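Local coordinates for biofilm-associated surface protein (Staphylococcus aureus, PDB 7C7U) that is a cell wall-anchored surface protein that mediates biofilm formation, probably by switching to amyloid-like assembly under the control of bound calcium, at residues 30-42 and 50-62. Residues are numbered along the deposited sequence; the frame is centred on the assembly and turned at random.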
ATOM      1  N   TYR A  30      16.663 -10.725  -1.926  1.00 58.79           N
ATOM      2  CA  TYR A  30      17.578 -10.289  -2.974  1.00 57.56           C
ATOM      3  C   TYR A  30      18.021 -11.414  -3.894  1.00 56.47           C
ATOM      4  O   TYR A  30      18.769 -11.150  -4.842  1.00 59.93           O
ATOM      5  CB  TYR A  30      18.790  -9.603  -2.342  1.00 63.70           C
ATOM      6  CG  TYR A  30      18.395  -8.511  -1.369  1.00 66.72           C
ATOM      7  CD1 TYR A  30      18.555  -8.686   0.002  1.00 69.26           C
ATOM      8  CD2 TYR A  30      17.834  -7.313  -1.817  1.00 65.48           C
ATOM      9  CE1 TYR A  30      18.185  -7.695   0.904  1.00 69.89           C
ATOM     10  CE2 TYR A  30      17.459  -6.314  -0.919  1.00 64.66           C
ATOM     11  CZ  TYR A  30      17.641  -6.516   0.442  1.00 70.02           C
ATOM     12  OH  TYR A  30      17.283  -5.548   1.353  1.00 77.14           O
ATOM     13  N   THR A  31      17.591 -12.651  -3.659  1.00 51.32           N
ATOM     14  CA  THR A  31      17.986 -13.729  -4.554  1.00 54.48           C
ATOM     15  C   THR A  31      17.149 -13.766  -5.833  1.00 54.53           C
ATOM     16  O   THR A  31      17.537 -14.441  -6.794  1.00 55.90           O
ATOM     17  CB  THR A  31      17.897 -15.073  -3.833  1.00 53.76           C
ATOM     18  OG1 THR A  31      16.523 -15.398  -3.607  1.00 54.10           O
ATOM     19  CG2 THR A  31      18.614 -14.999  -2.487  1.00 56.76           C
ATOM     20  N   PHE A  32      16.015 -13.067  -5.875  1.00 51.94           N
ATOM     21  CA  PHE A  32      15.160 -13.036  -7.060  1.00 51.67           C
ATOM     22  C   PHE A  32      15.469 -11.802  -7.899  1.00 51.07           C
ATOM     23  O   PHE A  32      15.313 -10.670  -7.429  1.00 52.37           O
ATOM     24  CB  PHE A  32      13.683 -13.047  -6.681  1.00 49.61           C
ATOM     25  CG  PHE A  32      13.177 -14.387  -6.261  1.00 49.59           C
ATOM     26  CD1 PHE A  32      12.884 -15.351  -7.208  1.00 44.50           C
ATOM     27  CD2 PHE A  32      12.979 -14.682  -4.918  1.00 47.38           C
ATOM     28  CE1 PHE A  32      12.409 -16.584  -6.835  1.00 44.97           C
ATOM     29  CE2 PHE A  32      12.503 -15.920  -4.535  1.00 43.32           C
ATOM     30  CZ  PHE A  32      12.219 -16.870  -5.492  1.00 46.40           C
ATOM     31  N   ALA A  33      15.889 -12.022  -9.138  1.00 48.08           N
ATOM     32  CA  ALA A  33      16.024 -10.922 -10.077  1.00 49.85           C
ATOM     33  C   ALA A  33      14.647 -10.534 -10.628  1.00 50.13           C
ATOM     34  O   ALA A  33      13.623 -11.175 -10.357  1.00 44.29           O
ATOM     35  CB  ALA A  33      16.992 -11.300 -11.195  1.00 47.59           C
ATOM     36  N   SER A  34      14.617  -9.480 -11.435  1.00 49.85           N
ATOM     37  CA  SER A  34      13.357  -9.053 -12.027  1.00 47.27           C
ATOM     38  C   SER A  34      12.908 -10.059 -13.080  1.00 46.29           C
ATOM     39  O   SER A  34      13.705 -10.554 -13.878  1.00 46.05           O
ATOM     40  CB  SER A  34      13.496  -7.662 -12.649  1.00 48.06           C
ATOM     41  OG  SER A  34      12.248  -6.987 -12.693  1.00 51.18           O
ATOM     42  N   MET A  35      11.624 -10.374 -13.059  1.00 41.24           N
ATOM     43  CA  MET A  35      11.028 -11.206 -14.082  1.00 40.16           C
ATOM     44  C   MET A  35      10.577 -10.321 -15.232  1.00 37.84           C
ATOM     45  O   MET A  35      10.288  -9.142 -15.036  1.00 35.25           O
ATOM     46  CB  MET A  35       9.860 -11.977 -13.491  1.00 43.35           C
ATOM     47  CG  MET A  35      10.314 -12.917 -12.406  1.00 45.84           C
ATOM     48  SD  MET A  35       9.220 -14.308 -12.445  1.00 49.93           S
ATOM     49  CE  MET A  35       9.188 -14.556 -14.194  1.00 40.24           C
ATOM     50  N   LEU A  36      10.583 -10.872 -16.446  1.00 34.31           N
ATOM     51  CA  LEU A  36      10.257 -10.107 -17.648  1.00 31.90           C
ATOM     52  C   LEU A  36       9.174 -10.835 -18.432  1.00 32.04           C
ATOM     53  O   LEU A  36       9.435 -11.883 -19.024  1.00 33.05           O
ATOM     54  CB  LEU A  36      11.488  -9.903 -18.529  1.00 36.65           C
ATOM     55  CG  LEU A  36      12.292  -8.608 -18.412  1.00 39.70           C
ATOM     56  CD1 LEU A  36      12.864  -8.413 -17.013  1.00 45.86           C
ATOM     57  CD2 LEU A  36      13.404  -8.540 -19.490  1.00 33.64           C
ATOM     58  N   PHE A  37       7.980 -10.261 -18.463  1.00 29.63           N
ATOM     59  CA  PHE A  37       6.864 -10.761 -19.248  1.00 29.50           C
ATOM     60  C   PHE A  37       6.946 -10.154 -20.643  1.00 27.71           C
ATOM     61  O   PHE A  37       6.981  -8.931 -20.791  1.00 31.74           O
ATOM     62  CB  PHE A  37       5.555 -10.401 -18.534  1.00 32.06           C
ATOM     63  CG  PHE A  37       4.319 -10.856 -19.235  1.00 28.42           C
ATOM     64  CD1 PHE A  37       3.997 -12.202 -19.317  1.00 29.52           C
ATOM     65  CD2 PHE A  37       3.454  -9.923 -19.787  1.00 27.60           C
ATOM     66  CE1 PHE A  37       2.833 -12.617 -19.964  1.00 29.52           C
ATOM     67  CE2 PHE A  37       2.291 -10.310 -20.416  1.00 28.49           C
ATOM     68  CZ  PHE A  37       1.978 -11.666 -20.514  1.00 33.63           C
ATOM     69  N   ASP A  38       7.008 -11.006 -21.664  1.00 28.83           N
ATOM     70  CA  ASP A  38       7.326 -10.604 -23.036  1.00 28.87           C
ATOM     71  C   ASP A  38       6.201 -11.069 -23.958  1.00 28.63           C
ATOM     72  O   ASP A  38       6.339 -12.095 -24.649  1.00 29.32           O
ATOM     73  CB  ASP A  38       8.692 -11.201 -23.411  1.00 31.84           C
ATOM     74  CG  ASP A  38       9.153 -10.862 -24.813  1.00 29.20           C
ATOM     75  OD1 ASP A  38       8.532 -10.035 -25.504  1.00 31.17           O
ATOM     76  OD2 ASP A  38      10.194 -11.420 -25.227  1.00 34.47           O
ATOM     77  N   PRO A  39       5.078 -10.345 -24.017  1.00 28.91           N
ATOM     78  CA  PRO A  39       3.943 -10.823 -24.814  1.00 28.96           C
ATOM     79  C   PRO A  39       3.982 -10.394 -26.274  1.00 28.89           C
ATOM     80  O   PRO A  39       4.678  -9.461 -26.676  1.00 26.26           O
ATOM     81  CB  PRO A  39       2.724 -10.199 -24.111  1.00 31.09           C
ATOM     82  CG  PRO A  39       3.245  -8.900 -23.553  1.00 30.10           C
ATOM     83  CD  PRO A  39       4.707  -9.183 -23.178  1.00 32.30           C
ATOM     84  N   GLY A  40       3.163 -11.077 -27.066  1.00 30.05           N
ATOM     85  CA  GLY A  40       2.926 -10.626 -28.420  1.00 32.22           C
ATOM     86  C   GLY A  40       2.144  -9.324 -28.447  1.00 38.21           C
ATOM     87  O   GLY A  40       1.459  -8.956 -27.489  1.00 31.58           O
ATOM     88  N   LYS A  41       2.283  -8.603 -29.557  1.00 32.28           N
ATOM     89  CA  LYS A  41       1.576  -7.344 -29.735  1.00 35.55           C
ATOM     90  C   LYS A  41       0.143  -7.588 -30.196  1.00 34.84           C
ATOM     91  O   LYS A  41      -0.163  -8.595 -30.831  1.00 33.09           O
ATOM     92  CB  LYS A  41       2.283  -6.457 -30.756  1.00 35.00           C
ATOM     93  CG  LYS A  41       3.691  -6.060 -30.393  1.00 33.41           C
ATOM     94  CD  LYS A  41       4.230  -5.029 -31.401  1.00 37.37           C
ATOM     95  CE  LYS A  41       4.433  -5.620 -32.787  1.00 41.46           C
ATOM     96  NZ  LYS A  41       5.826  -6.010 -33.041  1.00 38.62           N
ATOM     97  N   LEU A  42      -0.736  -6.645 -29.865  1.00 36.07           N
ATOM     98  CA  LEU A  42      -2.148  -6.748 -30.203  1.00 37.21           C
ATOM     99  C   LEU A  42      -2.511  -5.689 -31.229  1.00 38.65           C
ATOM    100  O   LEU A  42      -3.514  -4.980 -31.078  1.00 36.42           O
ATOM    101  CB  LEU A  42      -3.006  -6.589 -28.941  1.00 32.18           C
ATOM    102  CG  LEU A  42      -2.623  -7.484 -27.769  1.00 30.82           C
ATOM    103  CD1 LEU A  42      -3.548  -7.245 -26.603  1.00 34.83           C
ATOM    104  CD2 LEU A  42      -2.592  -8.968 -28.155  1.00 31.34           C
ATOM    105  N   SER A  50      -7.254 -13.722 -33.326  1.00 41.36           N
ATOM    106  CA  SER A  50      -6.907 -14.901 -32.553  1.00 38.10           C
ATOM    107  C   SER A  50      -7.554 -14.805 -31.179  1.00 41.25           C
ATOM    108  O   SER A  50      -7.804 -13.710 -30.673  1.00 41.50           O
ATOM    109  CB  SER A  50      -5.385 -15.028 -32.413  1.00 37.34           C
ATOM    110  OG  SER A  50      -5.031 -16.076 -31.532  1.00 39.07           O
ATOM    111  N   ASN A  51      -7.830 -15.956 -30.574  1.00 35.19           N
ATOM    112  CA  ASN A  51      -8.249 -15.981 -29.183  1.00 42.94           C
ATOM    113  C   ASN A  51      -7.086 -16.278 -28.242  1.00 37.06           C
ATOM    114  O   ASN A  51      -7.316 -16.665 -27.090  1.00 41.20           O
ATOM    115  CB  ASN A  51      -9.379 -16.992 -28.980  1.00 40.93           C
ATOM    116  CG  ASN A  51      -8.895 -18.425 -29.022  1.00 46.81           C
ATOM    117  OD1 ASN A  51      -8.206 -18.837 -29.964  1.00 49.70           O
ATOM    118  ND2 ASN A  51      -9.226 -19.193 -27.986  1.00 45.91           N
ATOM    119  N   ILE A  52      -5.845 -16.128 -28.715  1.00 36.85           N
ATOM    120  CA  ILE A  52      -4.648 -16.380 -27.916  1.00 37.98           C
ATOM    121  C   ILE A  52      -3.763 -15.141 -27.924  1.00 34.13           C
ATOM    122  O   ILE A  52      -3.483 -14.572 -28.985  1.00 37.67           O
ATOM    123  CB  ILE A  52      -3.854 -17.597 -28.424  1.00 39.83           C
ATOM    124  CG1 ILE A  52      -4.717 -18.856 -28.331  1.00 43.17           C
ATOM    125  CG2 ILE A  52      -2.539 -17.760 -27.632  1.00 30.47           C
ATOM    126  CD1 ILE A  52      -3.968 -20.145 -28.554  1.00 46.74           C
ATOM    127  N   ILE A  53      -3.307 -14.738 -26.739  1.00 35.37           N
ATOM    128  CA  ILE A  53      -2.211 -13.789 -26.598  1.00 34.44           C
ATOM    129  C   ILE A  53      -0.969 -14.586 -26.228  1.00 31.42           C
ATOM    130  O   ILE A  53      -0.922 -15.167 -25.133  1.00 31.38           O
ATOM    131  CB  ILE A  53      -2.514 -12.713 -25.543  1.00 33.24           C
ATOM    132  CG1 ILE A  53      -3.736 -11.890 -25.955  1.00 32.77           C
ATOM    133  CG2 ILE A  53      -1.314 -11.791 -25.354  1.00 31.88           C
ATOM    134  CD1 ILE A  53      -4.222 -10.956 -24.839  1.00 32.72           C
ATOM    135  N   PRO A  54       0.035 -14.671 -27.089  1.00 35.69           N
ATOM    136  CA  PRO A  54       1.236 -15.433 -26.759  1.00 33.46           C
ATOM    137  C   PRO A  54       2.218 -14.606 -25.940  1.00 29.47           C
ATOM    138  O   PRO A  54       2.203 -13.372 -25.957  1.00 30.81           O
ATOM    139  CB  PRO A  54       1.811 -15.757 -28.137  1.00 35.93           C
ATOM    140  CG  PRO A  54       1.488 -14.536 -28.918  1.00 35.34           C
ATOM    141  CD  PRO A  54       0.124 -14.075 -28.432  1.00 33.60           C
ATOM    142  N   PHE A  55       3.087 -15.311 -25.217  1.00 30.71           N
ATOM    143  CA  PHE A  55       4.118 -14.639 -24.444  1.00 32.06           C
ATOM    144  C   PHE A  55       5.275 -15.589 -24.174  1.00 32.60           C
ATOM    145  O   PHE A  55       5.131 -16.815 -24.205  1.00 30.80           O
ATOM    146  CB  PHE A  55       3.568 -14.088 -23.106  1.00 26.99           C
ATOM    147  CG  PHE A  55       3.113 -15.148 -22.128  1.00 30.62           C
ATOM    148  CD1 PHE A  55       1.798 -15.615 -22.146  1.00 30.65           C
ATOM    149  CD2 PHE A  55       3.967 -15.614 -21.137  1.00 29.87           C
ATOM    150  CE1 PHE A  55       1.364 -16.555 -21.225  1.00 27.72           C
ATOM    151  CE2 PHE A  55       3.553 -16.554 -20.219  1.00 32.07           C
ATOM    152  CZ  PHE A  55       2.243 -17.028 -20.252  1.00 32.24           C
ATOM    153  N   ASP A  56       6.423 -14.992 -23.888  1.00 29.88           N
ATOM    154  CA  ASP A  56       7.509 -15.661 -23.194  1.00 33.56           C
ATOM    155  C   ASP A  56       7.657 -15.017 -21.827  1.00 31.06           C
ATOM    156  O   ASP A  56       7.239 -13.882 -21.611  1.00 33.36           O
ATOM    157  CB  ASP A  56       8.834 -15.561 -23.965  1.00 30.85           C
ATOM    158  CG  ASP A  56       8.756 -16.212 -25.338  1.00 37.62           C
ATOM    159  OD1 ASP A  56       8.210 -17.327 -25.449  1.00 38.93           O
ATOM    160  OD2 ASP A  56       9.212 -15.591 -26.309  1.00 43.75           O
ATOM    161  N   LEU A  57       8.248 -15.753 -20.898  1.00 28.44           N
ATOM    162  CA  LEU A  57       8.535 -15.223 -19.575  1.00 31.34           C
ATOM    163  C   LEU A  57      10.009 -15.483 -19.294  1.00 34.60           C
ATOM    164  O   LEU A  57      10.447 -16.636 -19.323  1.00 34.00           O
ATOM    165  CB  LEU A  57       7.628 -15.881 -18.539  1.00 29.70           C
ATOM    166  CG  LEU A  57       7.536 -15.264 -17.143  1.00 39.02           C
ATOM    167  CD1 LEU A  57       7.183 -13.768 -17.164  1.00 32.21           C
ATOM    168  CD2 LEU A  57       6.506 -16.050 -16.359  1.00 39.26           C
ATOM    169  N   HIS A  58      10.779 -14.421 -19.062  1.00 29.21           N
ATOM    170  CA  HIS A  58      12.214 -14.538 -18.833  1.00 33.52           C
ATOM    171  C   HIS A  58      12.546 -14.229 -17.381  1.00 39.20           C
ATOM    172  O   HIS A  58      11.935 -13.344 -16.766  1.00 34.67           O
ATOM    173  CB  HIS A  58      13.017 -13.589 -19.729  1.00 34.18           C
ATOM    174  CG  HIS A  58      12.608 -13.589 -21.169  1.00 33.88           C
ATOM    175  ND1 HIS A  58      13.107 -14.486 -22.093  1.00 33.88           N
ATOM    176  CD2 HIS A  58      11.782 -12.764 -21.857  1.00 31.19           C
ATOM    177  CE1 HIS A  58      12.585 -14.233 -23.279  1.00 32.39           C
ATOM    178  NE2 HIS A  58      11.779 -13.189 -23.164  1.00 33.06           N
ATOM    179  N   SER A  59      13.537 -14.927 -16.834  1.00 37.57           N
ATOM    180  CA  SER A  59      14.001 -14.542 -15.508  1.00 40.99           C
ATOM    181  C   SER A  59      15.431 -15.016 -15.285  1.00 48.03           C
ATOM    182  O   SER A  59      15.967 -15.843 -16.029  1.00 45.96           O
ATOM    183  CB  SER A  59      13.080 -15.092 -14.413  1.00 44.01           C
ATOM    184  OG  SER A  59      13.512 -14.646 -13.137  1.00 51.52           O
ATOM    185  N   TYR A  60      16.038 -14.465 -14.241  1.00 51.48           N
ATOM    186  CA  TYR A  60      17.340 -14.883 -13.740  1.00 54.32           C
ATOM    187  C   TYR A  60      17.128 -15.491 -12.363  1.00 57.31           C
ATOM    188  O   TYR A  60      16.372 -14.939 -11.552  1.00 56.51           O
ATOM    189  CB  TYR A  60      18.318 -13.703 -13.657  1.00 53.81           C
ATOM    190  CG  TYR A  60      19.128 -13.472 -14.914  1.00 54.22           C
ATOM    191  CD1 TYR A  60      18.573 -12.817 -16.008  1.00 52.68           C
ATOM    192  CD2 TYR A  60      20.447 -13.914 -15.011  1.00 54.96           C
ATOM    193  CE1 TYR A  60      19.305 -12.604 -17.173  1.00 49.80           C
ATOM    194  CE2 TYR A  60      21.198 -13.703 -16.172  1.00 52.79           C
ATOM    195  CZ  TYR A  60      20.616 -13.052 -17.256  1.00 56.99           C
ATOM    196  OH  TYR A  60      21.347 -12.844 -18.421  1.00 52.91           O
ATOM    197  N   MET A  61      17.750 -16.646 -12.114  1.00 58.19           N
ATOM    198  CA  MET A  61      17.643 -17.313 -10.820  1.00 60.95           C
ATOM    199  C   MET A  61      19.002 -17.859 -10.404  1.00 59.29           C
ATOM    200  O   MET A  61      19.781 -18.324 -11.239  1.00 57.14           O
ATOM    201  CB  MET A  61      16.600 -18.440 -10.836  1.00 60.89           C
ATOM    202  CG  MET A  61      16.860 -19.539 -11.840  1.00 59.13           C
ATOM    203  SD  MET A  61      15.855 -21.002 -11.482  1.00 69.61           S
ATOM    204  CE  MET A  61      16.118 -21.176  -9.717  1.00 60.39           C
ATOM    205  N   SER A  62      19.277 -17.810  -9.106  1.00 65.72           N
ATOM    206  CA  SER A  62      20.547 -18.299  -8.583  1.00 64.05           C
ATOM    207  C   SER A  62      20.489 -19.777  -8.208  1.00 62.13           C
ATOM    208  O   SER A  62      19.570 -20.221  -7.523  1.00 61.57           O
ATOM    209  CB  SER A  62      20.953 -17.469  -7.366  1.00 64.81           C
ATOM    210  OG  SER A  62      19.874 -17.382  -6.454  1.00 66.53           O
TER
HETATM  211  O   HOH W   1      16.284 -16.891  -7.920  1.00 58.79           O
HETATM  212  O   HOH W   2      13.029 -13.576 -10.461  1.00 44.80           O
HETATM  213  O   HOH W   3      10.384 -13.442 -27.027  1.00 38.67           O
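Phe37 lays its ring corner over Phe55 where strands 36-39 and 52-61 run antiparallel at one end of the N-terminal mixed beta sheet, an example of how a two-strand ladder can pack one face tightly and let the other turn polar. Two hydrogen-bonded pairs, Leu36 with His58 and Asp38 with Asp56, hold the ladder, and Gly40 N extends it to Pro54 O (2.7 Å).

The apolar face is tight. CE1 of Phe37 sits 3.3 Å from CG of Phe55, over one face of that ring and offset toward its rim, with the planes inclined at 44°. With CG between backbone N and carbonyl carbon (chi1 66°), the Phe55 ring presents that face to CE1. Next along, the bent chain of Met35 pushes CE to 3.5 Å from CG of Leu57, closer than carbons normally pack. Phe187 of strand 183-187 packs against Phe37, Pro39, Leu42 and Ile53.

The second face carries Leu36 but turns polar and hydrated at Asp38, Asp56 and His58. His58 NE2 donates to the anti lone pair of Asp38 OD2 (3.1 Å, 165°), almost in the ring plane, while its ND1 is paired with Thr136 OG1. The OD2 atoms of Asp38 and Asp56 come within 4.4 Å, and Lys138 lies against Asp56. One water donates to both carboxylates, probably easing their repulsion, and lies 2.6 Å from Asp56 OD2.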